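Local coordinates for protein Nrps/pks (Streptomyces albus, PDB 4OPE) that probably catalyses decarboxylative chain-extending condensation as a ketosynthase domain of the AT-less type I polyketide synthase that builds oxazolomycin, at residues A[318-323]-A[381-386]; A[340-345]-A[391-396]; A[306-311]-A[416-421]; A[224-229]-A[376-381]; A[235-240]-A[349-354]. One frame throughout, in Å; residues are numbered along the deposited sequence.

Contact 1: A[318-323]-A[381-386]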
# COMPACT_ATOMS: atom_id res chain seq x y z
N GLY A 318 11.56 9.12 21.48
CA GLY A 318 11.88 8.16 20.46
C GLY A 318 13.33 7.75 20.36
O GLY A 318 13.61 6.59 20.04
N ASP A 319 14.26 8.71 20.58
CA ASP A 319 15.67 8.44 20.36
C ASP A 319 16.20 7.42 21.36
O ASP A 319 16.83 6.48 20.97
CB ASP A 319 16.47 9.74 20.35
CG ASP A 319 16.42 10.49 18.99
OD1 ASP A 319 15.72 10.04 18.01
OD2 ASP A 319 17.09 11.54 18.89
N PRO A 320 15.92 7.59 22.66
CA PRO A 320 16.30 6.55 23.63
C PRO A 320 15.63 5.21 23.38
O PRO A 320 16.19 4.17 23.71
CB PRO A 320 15.77 7.09 24.97
CG PRO A 320 15.67 8.55 24.78
CD PRO A 320 15.31 8.75 23.33
N VAL A 321 14.41 5.25 22.86
CA VAL A 321 13.72 4.01 22.54
C VAL A 321 14.44 3.28 21.41
O VAL A 321 14.55 2.07 21.45
CB VAL A 321 12.25 4.28 22.19
CG1 VAL A 321 11.59 3.09 21.49
CG2 VAL A 321 11.50 4.62 23.48
N GLU A 322 14.92 4.01 20.42
CA GLU A 322 15.63 3.39 19.31
C GLU A 322 16.90 2.69 19.81
O GLU A 322 17.21 1.57 19.42
CB GLU A 322 15.97 4.40 18.23
CG GLU A 322 16.63 3.78 17.01
CD GLU A 322 16.60 4.65 15.74
OE1 GLU A 322 16.29 5.88 15.81
OE2 GLU A 322 16.90 4.09 14.64
N ILE A 323 17.59 3.34 20.71
CA ILE A 323 18.78 2.72 21.24
C ILE A 323 18.46 1.47 22.06
O ILE A 323 19.15 0.44 21.98
CB ILE A 323 19.63 3.71 22.04
CG1 ILE A 323 20.00 4.92 21.19
CG2 ILE A 323 20.90 3.04 22.48
CD1 ILE A 323 20.75 4.57 19.91
N ARG A 381 26.54 17.94 21.37
CA ARG A 381 26.39 17.27 22.67
C ARG A 381 25.34 16.19 22.49
O ARG A 381 24.28 16.41 21.92
CB ARG A 381 25.95 18.23 23.76
CG ARG A 381 26.80 19.48 23.88
CD ARG A 381 26.26 20.52 24.85
NE ARG A 381 25.88 19.99 26.17
CZ ARG A 381 26.73 19.47 27.05
NH1 ARG A 381 28.02 19.37 26.77
NH2 ARG A 381 26.30 19.04 28.23
N LEU A 382 25.65 15.01 22.97
CA LEU A 382 24.74 13.91 22.82
C LEU A 382 23.58 14.05 23.73
O LEU A 382 23.64 14.71 24.74
CB LEU A 382 25.41 12.62 23.22
CG LEU A 382 26.42 12.04 22.24
CD1 LEU A 382 26.73 10.65 22.79
CD2 LEU A 382 25.92 11.97 20.80
N ASN A 383 22.51 13.37 23.37
CA ASN A 383 21.43 13.17 24.28
C ASN A 383 21.99 12.36 25.41
O ASN A 383 22.45 11.25 25.18
CB ASN A 383 20.33 12.41 23.59
CG ASN A 383 19.17 12.12 24.47
OD1 ASN A 383 19.32 11.95 25.65
ND2 ASN A 383 18.00 11.98 23.86
N PRO A 384 21.94 12.90 26.63
CA PRO A 384 22.54 12.23 27.78
C PRO A 384 21.73 11.08 28.30
O PRO A 384 22.26 10.32 29.08
CB PRO A 384 22.58 13.32 28.84
CG PRO A 384 21.45 14.19 28.50
CD PRO A 384 21.31 14.16 27.01
N HIS A 385 20.47 10.93 27.87
CA HIS A 385 19.63 9.81 28.34
C HIS A 385 19.72 8.54 27.49
O HIS A 385 18.92 7.63 27.70
CB HIS A 385 18.17 10.23 28.42
CG HIS A 385 17.97 11.54 29.09
ND1 HIS A 385 17.40 12.63 28.44
CD2 HIS A 385 18.28 11.96 30.33
CE1 HIS A 385 17.38 13.66 29.26
NE2 HIS A 385 17.91 13.28 30.41
N LEU A 386 20.63 8.48 26.52
CA LEU A 386 20.74 7.28 25.66
C LEU A 386 21.69 6.27 26.23
O LEU A 386 21.53 5.05 25.98
CB LEU A 386 21.31 7.63 24.30
CG LEU A 386 20.67 8.74 23.51
CD1 LEU A 386 21.58 9.07 22.35
CD2 LEU A 386 19.28 8.33 23.06
O HOH W 1 17.73 13.15 21.05

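Contact 2: A[340-345]-A[391-396]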
# COMPACT_ATOMS: atom_id res chain seq x y z
N ILE A 340 30.30 0.43 16.26
CA ILE A 340 29.48 0.62 15.09
C ILE A 340 29.07 2.06 14.97
O ILE A 340 28.43 2.59 15.88
CB ILE A 340 28.20 -0.18 15.18
CG1 ILE A 340 28.53 -1.66 15.25
CG2 ILE A 340 27.35 0.12 13.96
CD1 ILE A 340 27.35 -2.50 15.67
N PRO A 341 29.44 2.72 13.87
CA PRO A 341 29.01 4.10 13.71
C PRO A 341 27.56 4.20 13.33
O PRO A 341 27.05 3.36 12.59
CB PRO A 341 29.92 4.65 12.61
CG PRO A 341 30.55 3.46 12.00
CD PRO A 341 30.62 2.42 13.06
N ILE A 342 26.91 5.22 13.88
CA ILE A 342 25.46 5.42 13.76
C ILE A 342 25.23 6.90 13.40
O ILE A 342 26.03 7.76 13.78
CB ILE A 342 24.78 5.12 15.07
CG1 ILE A 342 23.28 5.10 14.92
CG2 ILE A 342 25.09 6.20 16.10
CD1 ILE A 342 22.57 4.49 16.10
N GLY A 343 24.17 7.16 12.64
CA GLY A 343 23.83 8.51 12.16
C GLY A 343 22.46 8.51 11.53
O GLY A 343 21.83 7.47 11.41
N SER A 344 21.99 9.69 11.15
CA SER A 344 20.70 9.82 10.50
C SER A 344 20.68 10.95 9.52
O SER A 344 20.90 12.11 9.90
CB SER A 344 19.58 10.05 11.50
OG SER A 344 18.29 10.14 10.84
N VAL A 345 20.29 10.62 8.29
CA VAL A 345 20.02 11.61 7.27
C VAL A 345 19.04 12.71 7.66
O VAL A 345 19.09 13.81 7.14
CB VAL A 345 19.53 10.90 5.98
CG1 VAL A 345 18.10 10.42 6.12
CG2 VAL A 345 19.71 11.81 4.75
N THR A 391 27.03 1.04 24.86
CA THR A 391 26.67 0.35 23.64
C THR A 391 27.82 0.45 22.65
O THR A 391 28.78 1.23 22.84
CB THR A 391 25.38 0.92 22.99
OG1 THR A 391 25.68 2.09 22.21
CG2 THR A 391 24.37 1.29 24.06
N PRO A 392 27.71 -0.33 21.58
CA PRO A 392 28.66 -0.30 20.50
C PRO A 392 28.61 0.98 19.66
O PRO A 392 29.57 1.25 18.93
CB PRO A 392 28.24 -1.49 19.65
CG PRO A 392 27.56 -2.40 20.60
CD PRO A 392 26.81 -1.48 21.48
N PHE A 393 27.54 1.75 19.75
CA PHE A 393 27.27 2.79 18.77
C PHE A 393 27.99 4.06 19.07
O PHE A 393 28.06 4.46 20.17
CB PHE A 393 25.75 3.05 18.67
CG PHE A 393 24.96 1.79 18.48
CD1 PHE A 393 24.97 1.14 17.26
CD2 PHE A 393 24.29 1.22 19.53
CE1 PHE A 393 24.30 -0.05 17.08
CE2 PHE A 393 23.63 0.02 19.36
CZ PHE A 393 23.63 -0.62 18.14
N ARG A 394 28.52 4.71 18.06
CA ARG A 394 29.09 6.03 18.20
C ARG A 394 28.55 6.92 17.09
O ARG A 394 28.52 6.56 15.92
CB ARG A 394 30.63 6.00 18.14
CG ARG A 394 31.28 5.16 19.23
CD ARG A 394 31.13 5.69 20.68
NE ARG A 394 31.75 4.76 21.64
CZ ARG A 394 31.13 3.77 22.30
NH1 ARG A 394 29.82 3.56 22.22
NH2 ARG A 394 31.86 2.99 23.09
N LEU A 395 28.09 8.08 17.49
CA LEU A 395 27.51 8.99 16.58
C LEU A 395 28.62 9.42 15.66
O LEU A 395 29.68 9.73 16.06
CB LEU A 395 26.85 10.15 17.32
CG LEU A 395 25.58 10.81 16.80
CD1 LEU A 395 25.95 12.11 16.14
CD2 LEU A 395 24.76 9.96 15.83
N GLN A 396 28.34 9.38 14.37
CA GLN A 396 29.30 9.76 13.39
C GLN A 396 29.12 11.22 13.10
O GLN A 396 28.26 11.59 12.32
CB GLN A 396 29.04 8.95 12.13
CG GLN A 396 30.05 9.21 11.05
CD GLN A 396 31.41 8.74 11.42
OE1 GLN A 396 31.60 7.62 11.87
NE2 GLN A 396 32.36 9.60 11.25

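Contact 3: A[306-311]-A[416-421]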
# COMPACT_ATOMS: atom_id res chain seq x y z
N GLY A 306 28.82 -2.66 9.57
CA GLY A 306 29.66 -1.46 9.40
C GLY A 306 29.08 -0.10 9.72
O GLY A 306 29.81 0.83 10.02
N TYR A 307 27.76 0.03 9.66
CA TYR A 307 27.10 1.32 9.85
C TYR A 307 25.63 1.09 10.05
O TYR A 307 25.06 0.18 9.48
CB TYR A 307 27.30 2.24 8.64
CG TYR A 307 26.66 3.59 8.78
CD1 TYR A 307 27.27 4.60 9.48
CD2 TYR A 307 25.46 3.85 8.20
CE1 TYR A 307 26.70 5.84 9.61
CE2 TYR A 307 24.85 5.07 8.35
CZ TYR A 307 25.47 6.06 9.06
OH TYR A 307 24.82 7.26 9.18
N LEU A 308 25.03 1.95 10.87
CA LEU A 308 23.60 1.87 11.21
C LEU A 308 22.97 3.23 10.92
O LEU A 308 23.28 4.21 11.60
CB LEU A 308 23.42 1.52 12.69
CG LEU A 308 22.07 1.09 13.28
CD1 LEU A 308 21.01 2.17 13.36
CD2 LEU A 308 21.48 -0.06 12.50
N GLU A 309 22.16 3.29 9.86
CA GLU A 309 21.44 4.49 9.47
C GLU A 309 20.16 4.40 10.21
O GLU A 309 19.27 3.57 9.90
CB GLU A 309 21.17 4.51 7.96
CG GLU A 309 20.22 5.60 7.50
CD GLU A 309 20.71 7.04 7.76
OE1 GLU A 309 21.94 7.33 7.90
OE2 GLU A 309 19.82 7.93 7.80
N ALA A 310 20.07 5.24 11.22
CA ALA A 310 19.01 5.08 12.22
C ALA A 310 17.79 5.87 11.83
O ALA A 310 17.86 6.81 11.05
CB ALA A 310 19.52 5.56 13.56
N HIS A 311 16.67 5.50 12.44
CA HIS A 311 15.48 6.28 12.30
C HIS A 311 15.71 7.73 12.70
O HIS A 311 15.45 8.63 11.91
CB HIS A 311 14.34 5.67 13.08
CG HIS A 311 13.05 6.33 12.82
ND1 HIS A 311 12.57 6.54 11.55
CD2 HIS A 311 12.14 6.86 13.68
CE1 HIS A 311 11.40 7.16 11.63
NE2 HIS A 311 11.12 7.36 12.91
N THR A 416 29.08 -3.34 5.17
CA THR A 416 27.65 -3.61 5.41
C THR A 416 26.96 -2.46 6.16
O THR A 416 27.59 -1.69 6.89
CB THR A 416 27.39 -4.90 6.22
OG1 THR A 416 27.99 -4.76 7.49
CG2 THR A 416 27.99 -6.10 5.56
N ALA A 417 25.66 -2.34 5.95
CA ALA A 417 24.93 -1.34 6.63
C ALA A 417 23.53 -1.80 6.88
O ALA A 417 22.98 -2.67 6.17
CB ALA A 417 24.93 -0.05 5.85
N ALA A 418 22.95 -1.21 7.90
CA ALA A 418 21.62 -1.53 8.29
C ALA A 418 20.86 -0.23 8.43
O ALA A 418 21.40 0.75 8.91
CB ALA A 418 21.66 -2.29 9.60
N ILE A 419 19.60 -0.25 8.03
CA ILE A 419 18.76 0.95 7.97
C ILE A 419 17.42 0.68 8.59
O ILE A 419 16.77 -0.30 8.22
CB ILE A 419 18.50 1.35 6.52
CG1 ILE A 419 19.83 1.31 5.79
CG2 ILE A 419 17.81 2.72 6.46
CD1 ILE A 419 19.74 1.68 4.32
N SER A 420 17.01 1.57 9.49
CA SER A 420 15.74 1.49 10.21
C SER A 420 14.77 2.60 9.82
O SER A 420 15.16 3.73 9.58
CB SER A 420 15.95 1.62 11.70
OG SER A 420 16.56 0.48 12.29
N ALA A 421 13.50 2.26 9.81
CA ALA A 421 12.45 3.21 9.69
C ALA A 421 11.23 2.72 10.48
O ALA A 421 10.71 1.62 10.23
CB ALA A 421 12.11 3.38 8.23

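Contact 4: A[224-229]-A[376-381]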
# COMPACT_ATOMS: atom_id res chain seq x y z
N ASP A 224 12.83 24.25 17.34
CA ASP A 224 13.86 24.86 16.46
C ASP A 224 13.73 24.44 14.99
O ASP A 224 14.40 24.94 14.15
CB ASP A 224 15.26 24.57 16.97
CG ASP A 224 15.56 23.07 17.11
OD1 ASP A 224 14.67 22.17 16.90
OD2 ASP A 224 16.73 22.80 17.44
N GLY A 225 12.85 23.53 14.66
CA GLY A 225 12.79 23.10 13.26
C GLY A 225 13.94 22.17 12.90
O GLY A 225 14.38 22.16 11.76
N ARG A 226 14.41 21.37 13.86
CA ARG A 226 15.44 20.42 13.58
C ARG A 226 15.11 19.02 14.09
O ARG A 226 14.31 18.84 15.00
CB ARG A 226 16.75 20.89 14.20
CG ARG A 226 17.20 22.28 13.78
CD ARG A 226 17.48 22.42 12.28
NE ARG A 226 16.85 23.64 11.73
CZ ARG A 226 17.50 24.67 11.22
NH1 ARG A 226 16.82 25.71 10.77
NH2 ARG A 226 18.81 24.66 11.16
N CYS A 227 15.73 18.04 13.44
CA CYS A 227 15.88 16.69 13.94
C CYS A 227 17.29 16.58 14.49
O CYS A 227 18.22 16.42 13.73
CB CYS A 227 15.69 15.66 12.85
SG CYS A 227 14.06 15.65 12.12
N ARG A 228 17.41 16.65 15.81
CA ARG A 228 18.67 16.55 16.48
C ARG A 228 18.90 15.11 16.84
O ARG A 228 18.78 14.71 18.00
CB ARG A 228 18.62 17.39 17.74
CG ARG A 228 18.24 18.85 17.52
CD ARG A 228 18.46 19.56 18.83
NE ARG A 228 18.08 20.94 18.84
CZ ARG A 228 18.25 21.73 19.91
NH1 ARG A 228 18.79 21.28 21.05
NH2 ARG A 228 17.88 22.99 19.86
N SER A 229 19.25 14.33 15.82
CA SER A 229 19.26 12.86 15.93
C SER A 229 20.28 12.43 16.98
O SER A 229 21.45 12.68 16.81
CB SER A 229 19.55 12.22 14.58
OG SER A 229 18.73 12.74 13.54
N SER A 376 26.60 13.24 10.80
CA SER A 376 25.25 13.43 11.34
C SER A 376 25.23 14.74 12.17
O SER A 376 26.05 14.92 13.01
CB SER A 376 24.89 12.24 12.24
OG SER A 376 23.52 11.95 12.16
N LEU A 377 24.26 15.62 11.93
CA LEU A 377 24.29 16.97 12.46
C LEU A 377 23.58 17.10 13.79
O LEU A 377 22.89 16.17 14.23
CB LEU A 377 23.65 17.95 11.46
CG LEU A 377 24.50 18.34 10.23
CD1 LEU A 377 24.89 17.13 9.46
CD2 LEU A 377 23.72 19.20 9.28
N HIS A 378 23.80 18.24 14.44
CA HIS A 378 23.08 18.64 15.64
C HIS A 378 23.24 17.76 16.85
O HIS A 378 22.39 17.77 17.69
CB HIS A 378 21.57 18.77 15.39
CG HIS A 378 21.24 19.65 14.24
ND1 HIS A 378 21.69 20.95 14.15
CD2 HIS A 378 20.51 19.42 13.12
CE1 HIS A 378 21.27 21.48 13.02
NE2 HIS A 378 20.57 20.57 12.37
N ALA A 379 24.32 17.02 16.98
CA ALA A 379 24.55 16.28 18.21
C ALA A 379 25.93 16.59 18.74
O ALA A 379 26.62 15.70 19.24
CB ALA A 379 24.39 14.79 17.99
N GLU A 380 26.30 17.86 18.66
CA GLU A 380 27.58 18.31 19.23
C GLU A 380 27.67 17.84 20.65
O GLU A 380 28.73 17.38 21.08
CB GLU A 380 27.75 19.83 19.16
CG GLU A 380 27.61 20.41 17.75
CD GLU A 380 26.14 20.63 17.29
OE1 GLU A 380 25.16 20.17 17.96
OE2 GLU A 380 25.96 21.27 16.23
N ARG A 381 26.54 17.94 21.37
CA ARG A 381 26.39 17.27 22.67
C ARG A 381 25.34 16.19 22.49
O ARG A 381 24.28 16.41 21.92
CB ARG A 381 25.95 18.23 23.76
CG ARG A 381 26.80 19.48 23.88
CD ARG A 381 26.26 20.52 24.85
NE ARG A 381 25.88 19.99 26.17
CZ ARG A 381 26.73 19.47 27.05
NH1 ARG A 381 28.02 19.37 26.77
NH2 ARG A 381 26.30 19.04 28.23
O HOH W 2 22.98 13.41 14.55

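Contact 5: A[235-240]-A[349-354]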
# COMPACT_ATOMS: atom_id res chain seq x y z
N ASP A 235 13.33 18.06 20.61
CA ASP A 235 11.93 18.09 21.07
C ASP A 235 10.92 17.93 19.95
O ASP A 235 9.84 18.54 19.97
CB ASP A 235 11.64 19.37 21.87
CG ASP A 235 11.68 20.63 21.02
OD1 ASP A 235 11.85 20.53 19.80
OD2 ASP A 235 11.53 21.74 21.56
N GLY A 236 11.27 17.08 18.98
CA GLY A 236 10.39 16.79 17.87
C GLY A 236 11.12 16.73 16.55
O GLY A 236 12.34 16.75 16.50
N TYR A 237 10.38 16.73 15.44
CA TYR A 237 11.04 16.69 14.15
C TYR A 237 10.63 17.83 13.26
O TYR A 237 9.85 18.67 13.65
CB TYR A 237 10.79 15.34 13.48
CG TYR A 237 9.35 15.01 13.15
CD1 TYR A 237 8.60 14.27 14.02
CD2 TYR A 237 8.77 15.38 11.95
CE1 TYR A 237 7.31 13.90 13.73
CE2 TYR A 237 7.46 15.02 11.65
CZ TYR A 237 6.75 14.27 12.57
OH TYR A 237 5.46 13.90 12.34
N VAL A 238 11.18 17.86 12.08
CA VAL A 238 10.78 18.83 11.07
C VAL A 238 10.42 18.11 9.75
O VAL A 238 11.17 17.28 9.27
CB VAL A 238 11.87 19.89 10.88
CG1 VAL A 238 13.19 19.28 10.52
CG2 VAL A 238 11.49 20.86 9.80
N PRO A 239 9.28 18.42 9.17
CA PRO A 239 8.94 17.75 7.93
C PRO A 239 9.90 18.08 6.80
O PRO A 239 10.46 19.17 6.71
CB PRO A 239 7.53 18.30 7.59
CG PRO A 239 7.02 18.87 8.86
CD PRO A 239 8.26 19.42 9.51
N ALA A 240 10.08 17.12 5.92
CA ALA A 240 10.83 17.37 4.73
C ALA A 240 10.21 16.68 3.52
O ALA A 240 9.49 15.68 3.68
CB ALA A 240 12.24 16.90 4.91
N ILE A 349 18.49 16.94 6.37
CA ILE A 349 17.34 17.37 5.56
C ILE A 349 16.01 17.38 6.28
O ILE A 349 15.06 17.89 5.76
CB ILE A 349 17.13 16.45 4.34
CG1 ILE A 349 16.87 15.02 4.77
CG2 ILE A 349 18.37 16.44 3.48
CD1 ILE A 349 16.33 14.18 3.65
N GLY A 350 15.92 16.74 7.43
CA GLY A 350 14.63 16.61 8.11
C GLY A 350 13.98 15.27 7.91
O GLY A 350 14.54 14.40 7.30
N HIS A 351 12.79 15.11 8.44
CA HIS A 351 12.08 13.88 8.39
C HIS A 351 11.21 13.88 7.14
O HIS A 351 10.15 14.49 7.13
CB HIS A 351 11.18 13.85 9.61
CG HIS A 351 10.44 12.57 9.80
ND1 HIS A 351 10.33 11.62 8.82
CD2 HIS A 351 9.77 12.08 10.87
CE1 HIS A 351 9.61 10.60 9.27
NE2 HIS A 351 9.25 10.85 10.51
N ALA A 352 11.65 13.16 6.09
CA ALA A 352 10.95 13.14 4.83
C ALA A 352 9.73 12.21 4.78
O ALA A 352 9.24 11.89 3.70
CB ALA A 352 11.89 12.77 3.71
N GLU A 353 9.26 11.78 5.93
CA GLU A 353 7.96 11.16 6.05
C GLU A 353 7.89 9.95 5.17
O GLU A 353 8.69 9.07 5.38
CB GLU A 353 6.87 12.21 5.83
CG GLU A 353 6.89 13.11 7.05
CD GLU A 353 6.17 14.44 6.94
OE1 GLU A 353 5.79 14.92 8.02
OE2 GLU A 353 5.98 14.98 5.84
N SER A 354 7.04 9.88 4.18
CA SER A 354 6.99 8.64 3.39
C SER A 354 8.26 8.35 2.56
O SER A 354 8.49 7.23 2.12
CB SER A 354 5.74 8.59 2.49
OG SER A 354 5.44 9.84 1.88

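Contact 1: A[318-323]-A[381-386]
The first turn of helix 318-329 meets a type I beta turn, Asn383 to Leu386, with Asp319, Pro320 and Ile323 set against Leu386. One methyl does nearly all the touching. Leu386 CD2 lies 3.5 Å from Pro320 N, close to the start of the helical backbone, and 4.0 Å from Pro320 CD at the rim of the proline ring. From the next turn of the helix, Ile323 CG1 comes within 4.0 Å of Leu386 CD2. The leucine side chain crosses those of Pro320 and Ile323 at about right angles, so that a single branch fills the angle between them.

A second link is polar and indirect. A water donates to Asp319 OD2 (2.8 Å) and accepts from Asn383 ND2 (3.1 Å). The carboxylate is also held by its own neighbourhood, OD2 by the backbone N of Phe230 and OD1 by that of Gly314. With CG anti to the backbone N (chi1 178°), Asn383 OD1 comes back over the turn and accepts from His385 N at 2.7 Å. An Asx turn and the type I beta turn thus both start at Asn383, shaping the loop that lies against helix 318-329.

Contact 2: A[340-345]-A[391-396]
Ile340 and Phe393 begin a parallel strand pair at the edge of the sheet in the C-terminal half of the thiolase fold, strand 340-343 against the outermost strand 393-395, joined by a beta-alpha-beta crossover that carries helix 356-370. The short strands are strongly twisted, their directions 46° apart. Four backbone bonds zip them together, from Ile340 N to Pro392 O at 2.9 Å through to Gln396 N with Ile342 O at 2.9 Å.

Ile340, Ile342, Phe393 and Leu395 share one face, which helix 318-329 covers through Leu326 on Phe393. Ile340 and Phe393 lie side by side and point the same way, with Ile340 CB 4.1 Å from Phe393 CD1. Ile342 is turned differently: its CG1 stands anti to the backbone N (chi1 -171°), which swings CG2 across toward the partner strand, 4.1 Å from Phe393 CB and 3.8 Å from Leu395 CD2. Just past the strand Gln396 bends at chi2 (66°) and brings OE1 to 3.5 Å from Pro341 CB, while its NE2 donates to Asp398 O. Arg394 leaves on the face of Pro341, but folds back along its own strand, where NH1 donates to both Thr391 O (2.6 Å) and Phe393 O (2.8 Å).

Contact 3: A[306-311]-A[416-421]
Segments 306-311 and 416-421 run parallel in the sheet of the thiolase fold, their end-to-end directions only 6° apart, and stay in register from Gly306 beside Thr416 to His311 beside Ala421. The ladder alternates as a parallel pair must: Ala418 N donates to Tyr307 O (3.0 Å), Glu309 N to Ala418 O (2.8 Å), and Ser420 N to Glu309 O (3.0 Å). At the N-terminal end a side chain enters the pattern, because Gly306 N donates to Thr416 OG1 at 3.1 Å and also, weakly, to Thr416 O. With chi1 at 62°, that hydroxyl is held between its backbone N and carbonyl carbon; OG1 is also hydrogen-bonded to Asp304 O.

On one face Leu308 CD2 rests 3.7 Å from Ala418 CB, the small alanine admitting the leucine branch. On the other, Glu309 CG packs 3.9 Å from Ile419 CG2, after which the glutamate bends at chi2 and carries its carboxylate away. OE1 forms a salt bridge with Lys363 NZ and OE2 accepts from Val345 N, partners that would be expected to stabilise a buried carboxylate. His311 ND1 lies 3.8 Å from Ala421 CA; by family pattern this residue, opening the sequence His-Gly-Thr-Gly-Thr, probably supplies one of the active site's two histidines.

The pair lies inside the sheet, between strands 427-434 and 340-343: Leu308, Ala310 and Ser420 pack against helix 318-329, whereas Tyr307, Glu309, Ala417 and Ile419 face helix 356-370.

Contact 4: A[224-229]-A[376-381]
One water takes three partners between segments 224-229 and 376-381: its oxygen lies 2.8 Å from Ser229 O and 2.8 Å from Leu377 O, donating to both, and accepts from Ser376 OG at 2.9 Å. It ties together two irregular loops of the thiolase fold, one leading toward strand 242-250 and the other lying between strands 372-373 and 393-395. Segment 224-229 holds an Asx turn, in which Arg226 N donates to Asp224 OD1, and an inverse gamma turn centred on Arg228. No direct hydrogen bond joins the segments. Ser376 OG is fixed in turn by Ser344 N, which donates to it.

The side chain that carries the contact is His378. Its imidazole is layered between aliphatic groups: Arg226 CG stands over one face, near the rim, and Leu377 CB lies 3.8 Å above the opposite face. Arg226 then bends at chi2 (-63°) and passes the ring, with CD 3.6 Å from His378 NE2. Its guanidinium goes on to a salt bridge with Asp36 and a cation-pi contact with Trp66. Cys227 O approaches the ring at its edge, while His378 CB fits against Arg228 CG at 4.0 Å.

Arg228 is extended from CG to NE and held side-on by Asp224. Both NE and NH2 reach the single oxygen Asp224 OD2, each at 2.7 Å, NE on the syn side of the carboxylate and NH2 from above its plane.

Contact 5: A[235-240]-A[349-354]
Tyr237 and His351 form an edge-to-face (T-shaped) pair. The imidazole brings its edge to the phenol ring, with His351 CD2 over the centre of one face and 3.6 Å from Tyr237 CD2; the ring centroids are 4.7 Å apart and the planes are inclined at 59°. Tyr237 CG lies between its own backbone N and carbonyl carbon (chi1 63°), and His351 CG extends anti to its backbone N (chi1 -175°), torsions that bring the two rings together.

Next to this pair, the backbones are bridged once, at Pro239 and His351. His351 N donates to Val238 O at 2.8 Å, and Ala240 N returns a bond to His351 O at 2.9 Å. Gly350 leaves helix 346-349 with positive phi, a conformation that suits glycine.

The sequence Lys-Ser-Gly-Ile-Gly-His ending at His351 matches the family pattern that supplies one histidine of the Cys-His-His site of ketosynthases, which makes His351 probably a catalytic residue; its contact with Cys176 is consistent with that.

Glu353 makes the next layer. Its CG lies over a face of the His351 ring, and the extended chain carries OE1 to the edge of the Tyr237 ring, 4.0 Å from CE2, and to 3.8 Å from Pro239 CB. OE2 forms a salt bridge with Lys211 NZ and accepts from Asn204 ND2, and the same Asn204 ND2 also donates to Ala240 O. Helix 210-217 packs on Tyr237, Pro239 and Glu353 through Leu215.

Overall arrangement
Along the chain, contact 4 opens at 224-229 and contact 5 at 235-240; contacts 3, 1 and 2 then open in turn at 306-311, 318-323 and 340-345. The closures begin at 349-354, which shuts contact 5 inside contact 4. Segment 376-381 closes contact 4, and 381-386, sharing Arg381 with it, closes contact 1. Contact 2 follows at 391-396 and contact 3 last at 416-421, so contacts 1 and 2 nest inside contact 3 while crossing each other. Contacts 4 and 5 cross all three. Contacts 2 and 3 are joined across neighbouring strands of the sheet, contact 1 adds helix 318-329, and contacts 4 and 5 bring in the loops between helix 210-217 and strand 242-250.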